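Local coordinates for dihydrofolate reductase (Schistosoma mansoni, PDB 3VCO), which catalyses the NADPH-dependent reduction of dihydrofolate to tetrahydrofolate, a key step of folate metabolism needed for thymidylate, glycine and purine synthesis, at residues A[23-27]-A[137-143]; A[32-37]-A[161-165]; A[64-70]-A[86-92]. All blocks are in the same frame, centred on the assembly; numbering follows the deposited sequence.

Interaction 1. Residues A[23-27]-A[137-143]; sequences LNVVV and YKEALKQ
Tyr137 reaches from helix 134-142 down to Val25, Val26 and Val27 on the central strand of the dihydrofolate reductase α/β fold. The helix belongs to a beta-alpha-beta crossover between strands 125-130 and 148-156, and strand 23-29 lies between the two. With CG anti to the carbonyl carbon (chi1 -71°), CB swings the ring along the helix flank toward the sheet. CD1 then meets Val25 CG1 at 3.6 Å, and CE1 touches the same methyl. On CZ and CE2 the neighbour is Val27 CG2, 3.7 Å from CZ; both valines come at a slant to the ring. At the tip, OH donates to Val26 O at 2.7 Å, with this oxygen near the ring plane, which ties the buried hydroxyl to the strand backbone. By similarity to related enzymes, Tyr137 probably lies in the NADP(+) site, and Phe165 packs against its ring. One turn further on, Ala140 CB rests between Val25 CG2 and Leu23 CD1. Just past the helix, Gln143 folds back, its OE1 taking the backbone N-H groups of Ile145 and Tyr146. Its NE2 lies 3.6 Å from Leu23 CD1 and donates to Ala140 O at 3.1 Å.

Interaction 2. Residues A[32-37]-A[161-165]; sequences NWGIGK and CDTYF
Gly34 and Tyr164 face each other as a non-hydrogen-bonded pair of a single antiparallel bridge, CA to CA 4.3 Å, flanked by a backbone bond on each side: Ile35 N to Thr163 O at 2.8 Å and Phe165 N to Trp33 O at 2.9 Å. The bridge joins the active-site loop that follows strand 23-29 to the loop after strand 148-156, the one called the F-G loop in bacterial relatives. Gly34 to Lys37 are assigned by similarity to the NADP(+) site, so the bridge probably helps hold that loop in place. The glycine lies close against residues 161-165, its CA 3.4 Å from Thr163 O in a CA-H...O contact, with a second one to Cys161 O.

Trp33 and Phe165 run side by side in the same direction. Their rings are inclined by 43°, neither stacked nor perpendicular, and Phe165 CD2 comes to the edge of the indole, 3.3 Å from CE3. Farther out, Trp170 stacks on the indole. With chi1 at -163°, Phe165 has CG anti to its own N, which carries the ring toward Trp33 and the sheet. Ile35 wedges in beside it: CG1 lies near the phenyl plane, and CD1 reaches Tyr164 O at 3.6 Å. The Tyr164 ring also uses an edge, CD1 meeting the backbone O of Asn32 in the ring plane at 3.4 Å.

Beyond Ile35 the chain makes an inverse gamma turn centred on Gly36, closed by a weak bond from Lys37 N to Ile35 O. Cys161 SG packs near Gly36 CA. At the exposed end the Lys37 side chain crosses Thr163 at about a right angle, its CE 3.5 Å from Thr163 OG1.

Interaction 3. Residues A[64-70]-A[86-92]; sequences KNAVVMG and DRINIVV
Val67 lays its CG2 over one face of the flat Asn89 amide, 4.1 Å from ND2. OD1 accepts from Leu84 N, outside the strands, and ND2 makes a weak bond back to Arg87 O. These residues sit on the paired parallel strands 64-70 and 88-92 of the central sheet, joined through helix 71-76 as a beta-alpha-beta unit. Five backbone bonds zip them together, running from Ile88 N to Asn65 O (2.9 Å) to Val92 N to Met69 O (2.8 Å). Val67, Met69, Asn89 and Val91 share one face, while Ala66, Val68, Ile88, Ile90 and Val92 share the other, where Ala66, Val68 and Ile90 pack on helix 109-116. There Val68 CG1 meets Val92 CG2 at 3.7 Å. On the first face Met69 packs its CG on Val91 CG2.

Arg87, a substrate-binding residue by similarity, packs CD on Val67 CG1. Its guanidinium leads away toward helix 46-57, NH1 bonding Thr56 OG1 while NE donates to Lys85 O. Near Asn65 a water accepts from its N at 2.8 Å and donates to Asp86 O. Lys64 bends at chi2 (-91°) and crosses Asp86 in a long salt bridge, NZ to OD1 3.6 Å.

In the fold
From the N terminus the chain lays down strand 23-29, then the active-site loop with residues 32-37. The first loop to close is the shortest: interaction 3 brings 86-92 beside 64-70, building part of one wing of the sheet. The span it encloses falls within those closed by interactions 1 and 2. Interaction 1 comes next, when 137-143 returns to the first strand, and 161-165 finally meets 32-37 in interaction 2. These last two cross along the chain, and they touch in space: Phe165 packs on Val27 and Leu141, and Ile35 on Tyr137. Interaction 3 stands apart, sharing only the sheet with interaction 1 and lying about 22 Å from interaction 2, centre to centre.

Interaction 1. Residues A[23-27]-A[137-143]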
loop_
_atom_site.group_PDB
_atom_site.type_symbol
_atom_site.label_atom_id
_atom_site.label_comp_id
_atom_site.label_asym_id
_atom_site.label_seq_id
_atom_site.Cartn_x
_atom_site.Cartn_y
_atom_site.Cartn_z
ATOM N N LEU A 23 -6.733 -8.713 -0.876
ATOM C CA LEU A 23 -5.448 -8.046 -1.016
ATOM C C LEU A 23 -5.774 -6.595 -1.001
ATOM O O LEU A 23 -6.604 -6.145 -1.787
ATOM C CB LEU A 23 -4.762 -8.418 -2.320
ATOM C CG LEU A 23 -4.209 -9.795 -2.516
ATOM C CD1 LEU A 23 -3.550 -9.839 -3.888
ATOM C CD2 LEU A 23 -3.202 -10.104 -1.389
ATOM N N ASN A 24 -5.143 -5.851 -0.108
ATOM C CA ASN A 24 -5.402 -4.431 -0.009
ATOM C C ASN A 24 -4.255 -3.727 -0.714
ATOM O O ASN A 24 -3.118 -4.090 -0.533
ATOM C CB ASN A 24 -5.509 -3.995 1.440
ATOM C CG ASN A 24 -6.688 -4.676 2.163
ATOM O OD1 ASN A 24 -7.833 -4.323 1.956
ATOM N ND2 ASN A 24 -6.387 -5.646 2.993
ATOM N N VAL A 25 -4.596 -2.837 -1.629
ATOM C CA VAL A 25 -3.617 -2.087 -2.353
ATOM C C VAL A 25 -3.688 -0.664 -1.816
ATOM O O VAL A 25 -4.776 -0.093 -1.725
ATOM C CB VAL A 25 -3.966 -2.113 -3.828
ATOM C CG1 VAL A 25 -3.136 -1.115 -4.560
ATOM C CG2 VAL A 25 -3.724 -3.515 -4.364
ATOM N N VAL A 26 -2.537 -0.094 -1.461
ATOM C CA VAL A 26 -2.521 1.313 -1.026
ATOM C C VAL A 26 -1.640 2.096 -2.019
ATOM O O VAL A 26 -0.499 1.728 -2.240
ATOM C CB VAL A 26 -1.915 1.455 0.388
ATOM C CG1 VAL A 26 -2.003 2.934 0.896
ATOM C CG2 VAL A 26 -2.649 0.519 1.337
ATOM N N VAL A 27 -2.180 3.170 -2.575
ATOM C CA VAL A 27 -1.477 3.900 -3.619
ATOM C C VAL A 27 -1.977 5.347 -3.666
ATOM O O VAL A 27 -3.146 5.627 -3.306
ATOM C CB VAL A 27 -1.761 3.203 -4.975
ATOM C CG1 VAL A 27 -3.262 3.229 -5.275
ATOM C CG2 VAL A 27 -0.939 3.802 -6.122
ATOM N N TYR A 137 1.780 -3.952 -7.548
ATOM C CA TYR A 137 0.421 -3.524 -7.841
ATOM C C TYR A 137 -0.056 -4.326 -9.020
ATOM O O TYR A 137 -1.191 -4.746 -9.076
ATOM C CB TYR A 137 0.403 -2.066 -8.273
ATOM C CG TYR A 137 0.679 -1.065 -7.176
ATOM C CD1 TYR A 137 0.193 -1.259 -5.897
ATOM C CD2 TYR A 137 1.387 0.124 -7.451
ATOM C CE1 TYR A 137 0.413 -0.307 -4.905
ATOM C CE2 TYR A 137 1.625 1.076 -6.451
ATOM C CZ TYR A 137 1.142 0.835 -5.180
ATOM O OH TYR A 137 1.351 1.777 -4.185
ATOM N N LYS A 138 0.799 -4.480 -10.014
ATOM C CA LYS A 138 0.324 -5.127 -11.236
ATOM C C LYS A 138 -0.058 -6.579 -10.925
ATOM O O LYS A 138 -1.145 -7.033 -11.266
ATOM C CB LYS A 138 1.369 -5.072 -12.332
ATOM C CG LYS A 138 0.893 -5.709 -13.645
ATOM C CD LYS A 138 1.902 -5.516 -14.793
ATOM C CE LYS A 138 1.368 -6.039 -16.139
ATOM N NZ LYS A 138 1.354 -7.536 -16.200
ATOM N N GLU A 139 0.832 -7.294 -10.246
ATOM C CA GLU A 139 0.523 -8.686 -9.883
ATOM C C GLU A 139 -0.704 -8.809 -9.028
ATOM O O GLU A 139 -1.528 -9.704 -9.243
ATOM C CB GLU A 139 1.706 -9.356 -9.196
ATOM C CG GLU A 139 2.750 -9.791 -10.228
ATOM C CD GLU A 139 4.064 -10.116 -9.594
ATOM O OE1 GLU A 139 4.076 -10.324 -8.361
ATOM O OE2 GLU A 139 5.081 -10.159 -10.329
ATOM N N ALA A 140 -0.837 -7.909 -8.055
ATOM C CA ALA A 140 -2.027 -7.888 -7.212
ATOM C C ALA A 140 -3.315 -7.663 -7.973
ATOM O O ALA A 140 -4.348 -8.251 -7.653
ATOM C CB ALA A 140 -1.867 -6.810 -6.097
ATOM N N LEU A 141 -3.286 -6.782 -8.970
ATOM C CA LEU A 141 -4.512 -6.490 -9.720
ATOM C C LEU A 141 -4.827 -7.567 -10.753
ATOM O O LEU A 141 -5.979 -7.797 -11.067
ATOM C CB LEU A 141 -4.368 -5.151 -10.487
ATOM C CG LEU A 141 -4.565 -3.984 -9.501
ATOM C CD1 LEU A 141 -4.191 -2.675 -10.154
ATOM C CD2 LEU A 141 -6.016 -3.988 -9.062
ATOM N N LYS A 142 -3.788 -8.180 -11.308
ATOM C CA LYS A 142 -3.941 -9.114 -12.429
ATOM C C LYS A 142 -4.420 -10.520 -11.978
ATOM O O LYS A 142 -5.044 -11.234 -12.758
ATOM C CB LYS A 142 -2.621 -9.212 -13.227
ATOM C CG LYS A 142 -2.712 -9.871 -14.614
ATOM C CD LYS A 142 -1.562 -9.506 -15.618
ATOM C CE LYS A 142 -2.055 -8.647 -16.832
ATOM N NZ LYS A 142 -1.184 -8.697 -18.082
ATOM N N GLN A 143 -4.106 -10.930 -10.752
ATOM C CA GLN A 143 -4.557 -12.255 -10.270
ATOM C C GLN A 143 -6.079 -12.326 -10.123
ATOM O O GLN A 143 -6.725 -11.328 -9.822
ATOM C CB GLN A 143 -3.833 -12.713 -8.980
ATOM C CG GLN A 143 -3.947 -11.746 -7.733
ATOM C CD GLN A 143 -5.340 -11.824 -7.059
ATOM O OE1 GLN A 143 -5.925 -12.885 -7.003
ATOM N NE2 GLN A 143 -5.856 -10.696 -6.566
#

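Interaction 2. Residues A[32-37]-A[161-165]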
loop_
_atom_site.group_PDB
_atom_site.type_symbol
_atom_site.label_atom_id
_atom_site.label_comp_id
_atom_site.label_asym_id
_atom_site.label_seq_id
_atom_site.Cartn_x
_atom_site.Cartn_y
_atom_site.Cartn_z
ATOM N N ASN A 32 -4.511 11.153 -13.979
ATOM C CA ASN A 32 -4.561 10.028 -14.912
ATOM C C ASN A 32 -4.078 8.699 -14.377
ATOM O O ASN A 32 -3.510 7.902 -15.114
ATOM C CB ASN A 32 -3.747 10.368 -16.128
ATOM C CG ASN A 32 -4.351 11.478 -16.879
ATOM O OD1 ASN A 32 -5.546 11.751 -16.719
ATOM N ND2 ASN A 32 -3.560 12.144 -17.689
ATOM N N TRP A 33 -4.356 8.457 -13.107
ATOM C CA TRP A 33 -3.722 7.393 -12.335
ATOM C C TRP A 33 -2.220 7.183 -12.665
ATOM O O TRP A 33 -1.760 6.047 -12.789
ATOM C CB TRP A 33 -4.543 6.078 -12.373
ATOM C CG TRP A 33 -5.917 6.140 -11.664
ATOM C CD1 TRP A 33 -6.972 6.996 -11.952
ATOM C CD2 TRP A 33 -6.387 5.289 -10.601
ATOM N NE1 TRP A 33 -8.039 6.730 -11.122
ATOM C CE2 TRP A 33 -7.702 5.688 -10.281
ATOM C CE3 TRP A 33 -5.819 4.232 -9.881
ATOM C CZ2 TRP A 33 -8.455 5.056 -9.273
ATOM C CZ3 TRP A 33 -6.578 3.619 -8.868
ATOM C CH2 TRP A 33 -7.869 4.042 -8.582
ATOM N N GLY A 34 -1.474 8.284 -12.814
ATOM C CA GLY A 34 -0.027 8.255 -12.626
ATOM C C GLY A 34 0.293 7.954 -11.145
ATOM O O GLY A 34 -0.383 8.447 -10.235
ATOM N N ILE A 35 1.302 7.134 -10.886
ATOM C CA ILE A 35 1.612 6.743 -9.493
ATOM C C ILE A 35 2.352 7.857 -8.706
ATOM O O ILE A 35 3.385 8.357 -9.162
ATOM C CB ILE A 35 2.430 5.419 -9.417
ATOM C CG1 ILE A 35 1.653 4.263 -10.032
ATOM C CG2 ILE A 35 2.801 5.090 -7.970
ATOM C CD1 ILE A 35 2.407 2.964 -10.036
ATOM N N GLY A 36 1.803 8.214 -7.536
ATOM C CA GLY A 36 2.376 9.203 -6.641
ATOM C C GLY A 36 3.632 8.721 -5.934
ATOM O O GLY A 36 3.572 8.223 -4.794
ATOM N N LYS A 37 4.768 8.860 -6.628
ATOM C CA LYS A 37 6.076 8.467 -6.122
ATOM C C LYS A 37 7.127 9.431 -6.684
ATOM O O LYS A 37 6.824 10.260 -7.551
ATOM C CB LYS A 37 6.392 7.037 -6.558
ATOM C CG LYS A 37 6.853 6.963 -8.000
ATOM C CD LYS A 37 7.185 5.563 -8.426
ATOM C CE LYS A 37 7.715 5.552 -9.832
ATOM N NZ LYS A 37 9.161 5.877 -9.912
ATOM N N CYS A 161 3.198 12.948 -12.714
ATOM C CA CYS A 161 3.544 11.590 -12.293
ATOM C C CYS A 161 3.527 10.683 -13.515
ATOM O O CYS A 161 2.461 10.399 -14.067
ATOM C CB CYS A 161 2.577 11.086 -11.203
ATOM S SG CYS A 161 3.085 11.709 -9.583
ATOM N N ASP A 162 4.711 10.241 -13.938
ATOM C CA ASP A 162 4.867 9.570 -15.234
ATOM C C ASP A 162 5.102 8.042 -15.229
ATOM O O ASP A 162 5.329 7.465 -16.285
ATOM C CB ASP A 162 5.952 10.268 -16.061
ATOM C CG ASP A 162 7.220 10.505 -15.264
ATOM O OD1 ASP A 162 7.933 11.497 -15.552
ATOM O OD2 ASP A 162 7.487 9.700 -14.335
ATOM N N THR A 163 5.068 7.390 -14.070
ATOM C CA THR A 163 4.925 5.928 -14.030
ATOM C C THR A 163 3.442 5.740 -13.807
ATOM O O THR A 163 2.846 6.531 -13.085
ATOM C CB THR A 163 5.747 5.276 -12.849
ATOM O OG1 THR A 163 7.128 5.145 -13.232
ATOM C CG2 THR A 163 5.213 3.899 -12.462
ATOM N N TYR A 164 2.830 4.733 -14.428
ATOM C CA TYR A 164 1.379 4.569 -14.297
ATOM C C TYR A 164 0.929 3.390 -13.504
ATOM O O TYR A 164 1.547 2.345 -13.517
ATOM C CB TYR A 164 0.665 4.619 -15.650
ATOM C CG TYR A 164 0.690 6.030 -16.218
ATOM C CD1 TYR A 164 -0.368 6.918 -15.987
ATOM C CD2 TYR A 164 1.774 6.487 -16.961
ATOM C CE1 TYR A 164 -0.347 8.225 -16.476
ATOM C CE2 TYR A 164 1.806 7.803 -17.463
ATOM C CZ TYR A 164 0.743 8.656 -17.209
ATOM O OH TYR A 164 0.758 9.940 -17.698
ATOM N N PHE A 165 -0.166 3.589 -12.792
ATOM C CA PHE A 165 -0.863 2.514 -12.130
ATOM C C PHE A 165 -1.405 1.544 -13.179
ATOM O O PHE A 165 -1.748 1.934 -14.291
ATOM C CB PHE A 165 -1.983 3.089 -11.279
ATOM C CG PHE A 165 -2.521 2.132 -10.250
ATOM C CD1 PHE A 165 -1.734 1.735 -9.168
ATOM C CD2 PHE A 165 -3.813 1.608 -10.376
ATOM C CE1 PHE A 165 -2.239 0.841 -8.201
ATOM C CE2 PHE A 165 -4.310 0.709 -9.423
ATOM C CZ PHE A 165 -3.518 0.310 -8.363
HETATM O O HOH W 1 5.038 8.017 -10.889
#

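Interaction 3. Residues A[64-70]-A[86-92]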
loop_
_atom_site.group_PDB
_atom_site.type_symbol
_atom_site.label_atom_id
_atom_site.label_comp_id
_atom_site.label_asym_id
_atom_site.label_seq_id
_atom_site.Cartn_x
_atom_site.Cartn_y
_atom_site.Cartn_z
ATOM N N LYS A 64 -1.353 -8.155 13.813
ATOM C CA LYS A 64 -0.672 -7.091 13.061
ATOM C C LYS A 64 -0.939 -7.238 11.590
ATOM O O LYS A 64 -0.859 -8.335 11.047
ATOM C CB LYS A 64 0.845 -7.174 13.230
ATOM C CG LYS A 64 1.358 -7.478 14.639
ATOM C CD LYS A 64 1.596 -6.196 15.393
ATOM C CE LYS A 64 1.517 -6.448 16.913
ATOM N NZ LYS A 64 2.026 -5.268 17.598
ATOM N N ASN A 65 -1.193 -6.129 10.922
ATOM C CA ASN A 65 -1.267 -6.181 9.471
ATOM C C ASN A 65 0.119 -6.360 8.848
ATOM O O ASN A 65 1.115 -6.086 9.494
ATOM C CB ASN A 65 -1.960 -4.933 8.920
ATOM C CG ASN A 65 -3.354 -4.804 9.426
ATOM O OD1 ASN A 65 -4.064 -5.815 9.539
ATOM N ND2 ASN A 65 -3.766 -3.577 9.766
ATOM N N ALA A 66 0.172 -6.885 7.623
ATOM C CA ALA A 66 1.419 -6.964 6.847
ATOM C C ALA A 66 1.430 -5.861 5.789
ATOM O O ALA A 66 0.386 -5.548 5.206
ATOM C CB ALA A 66 1.573 -8.348 6.177
ATOM N N VAL A 67 2.576 -5.207 5.612
ATOM C CA VAL A 67 2.745 -4.287 4.487
ATOM C C VAL A 67 3.831 -4.889 3.601
ATOM O O VAL A 67 4.924 -5.196 4.071
ATOM C CB VAL A 67 3.157 -2.877 4.898
ATOM C CG1 VAL A 67 1.957 -2.166 5.599
ATOM C CG2 VAL A 67 4.389 -2.921 5.855
ATOM N N VAL A 68 3.464 -5.118 2.342
ATOM C CA VAL A 68 4.315 -5.788 1.401
ATOM C C VAL A 68 4.682 -4.759 0.340
ATOM O O VAL A 68 3.815 -4.005 -0.108
ATOM C CB VAL A 68 3.594 -7.015 0.782
ATOM C CG1 VAL A 68 4.560 -7.776 -0.141
ATOM C CG2 VAL A 68 3.015 -7.967 1.902
ATOM N N MET A 69 5.962 -4.705 -0.035
ATOM C CA MET A 69 6.420 -3.661 -0.943
ATOM C C MET A 69 7.675 -4.133 -1.681
ATOM O O MET A 69 8.356 -5.028 -1.196
ATOM C CB MET A 69 6.760 -2.402 -0.134
ATOM C CG MET A 69 8.027 -2.590 0.705
ATOM S SD MET A 69 8.260 -1.346 1.974
ATOM C CE MET A 69 7.567 -2.323 3.301
ATOM N N GLY A 70 7.979 -3.504 -2.836
ATOM C CA GLY A 70 9.247 -3.719 -3.542
ATOM C C GLY A 70 10.383 -2.989 -2.845
ATOM O O GLY A 70 10.158 -2.168 -1.936
ATOM N N ASP A 86 4.688 -1.769 14.215
ATOM C CA ASP A 86 3.407 -2.437 14.478
ATOM C C ASP A 86 2.793 -3.126 13.268
ATOM O O ASP A 86 1.600 -3.465 13.275
ATOM C CB ASP A 86 2.405 -1.469 15.125
ATOM C CG ASP A 86 2.820 -1.070 16.548
ATOM O OD1 ASP A 86 3.292 -1.955 17.301
ATOM O OD2 ASP A 86 2.689 0.124 16.911
ATOM N N ARG A 87 3.627 -3.337 12.245
ATOM C CA ARG A 87 3.243 -4.060 11.047
ATOM C C ARG A 87 4.336 -5.019 10.716
ATOM O O ARG A 87 5.507 -4.777 11.021
ATOM C CB ARG A 87 3.041 -3.069 9.863
ATOM C CG ARG A 87 1.797 -2.226 10.036
ATOM C CD ARG A 87 1.958 -0.892 9.343
ATOM N NE ARG A 87 2.710 -0.010 10.210
ATOM C CZ ARG A 87 2.932 1.271 9.984
ATOM N NH1 ARG A 87 2.420 1.872 8.909
ATOM N NH2 ARG A 87 3.637 1.963 10.876
ATOM N N ILE A 88 3.969 -6.123 10.101
ATOM C CA ILE A 88 4.960 -7.058 9.595
ATOM C C ILE A 88 5.411 -6.456 8.272
ATOM O O ILE A 88 4.602 -6.278 7.364
ATOM C CB ILE A 88 4.301 -8.428 9.329
ATOM C CG1 ILE A 88 3.776 -9.031 10.648
ATOM C CG2 ILE A 88 5.279 -9.387 8.590
ATOM C CD1 ILE A 88 2.712 -10.050 10.445
ATOM N N ASN A 89 6.683 -6.098 8.182
ATOM C CA ASN A 89 7.268 -5.535 6.959
ATOM C C ASN A 89 7.850 -6.630 6.072
ATOM O O ASN A 89 8.703 -7.421 6.518
ATOM C CB ASN A 89 8.421 -4.578 7.292
ATOM C CG ASN A 89 7.972 -3.307 7.972
ATOM O OD1 ASN A 89 8.413 -2.220 7.597
ATOM N ND2 ASN A 89 7.082 -3.423 8.959
ATOM N N ILE A 90 7.450 -6.653 4.805
ATOM C CA ILE A 90 7.977 -7.655 3.895
ATOM C C ILE A 90 8.384 -6.956 2.601
ATOM O O ILE A 90 7.587 -6.255 2.006
ATOM C CB ILE A 90 6.915 -8.727 3.531
ATOM C CG1 ILE A 90 6.453 -9.461 4.779
ATOM C CG2 ILE A 90 7.499 -9.776 2.541
ATOM C CD1 ILE A 90 5.363 -10.446 4.491
ATOM N N VAL A 91 9.643 -7.110 2.217
ATOM C CA VAL A 91 10.095 -6.509 0.971
ATOM C C VAL A 91 10.261 -7.625 -0.066
ATOM O O VAL A 91 10.867 -8.647 0.240
ATOM C CB VAL A 91 11.435 -5.761 1.180
ATOM C CG1 VAL A 91 11.937 -5.160 -0.140
ATOM C CG2 VAL A 91 11.269 -4.634 2.237
ATOM N N VAL A 92 9.733 -7.423 -1.272
ATOM C CA VAL A 92 9.841 -8.420 -2.318
ATOM C C VAL A 92 10.991 -7.970 -3.211
ATOM O O VAL A 92 10.844 -7.027 -3.975
ATOM C CB VAL A 92 8.557 -8.501 -3.136
ATOM C CG1 VAL A 92 8.727 -9.464 -4.375
ATOM C CG2 VAL A 92 7.375 -8.877 -2.188
HETATM O O HOH W 2 -0.803 -3.753 12.440
#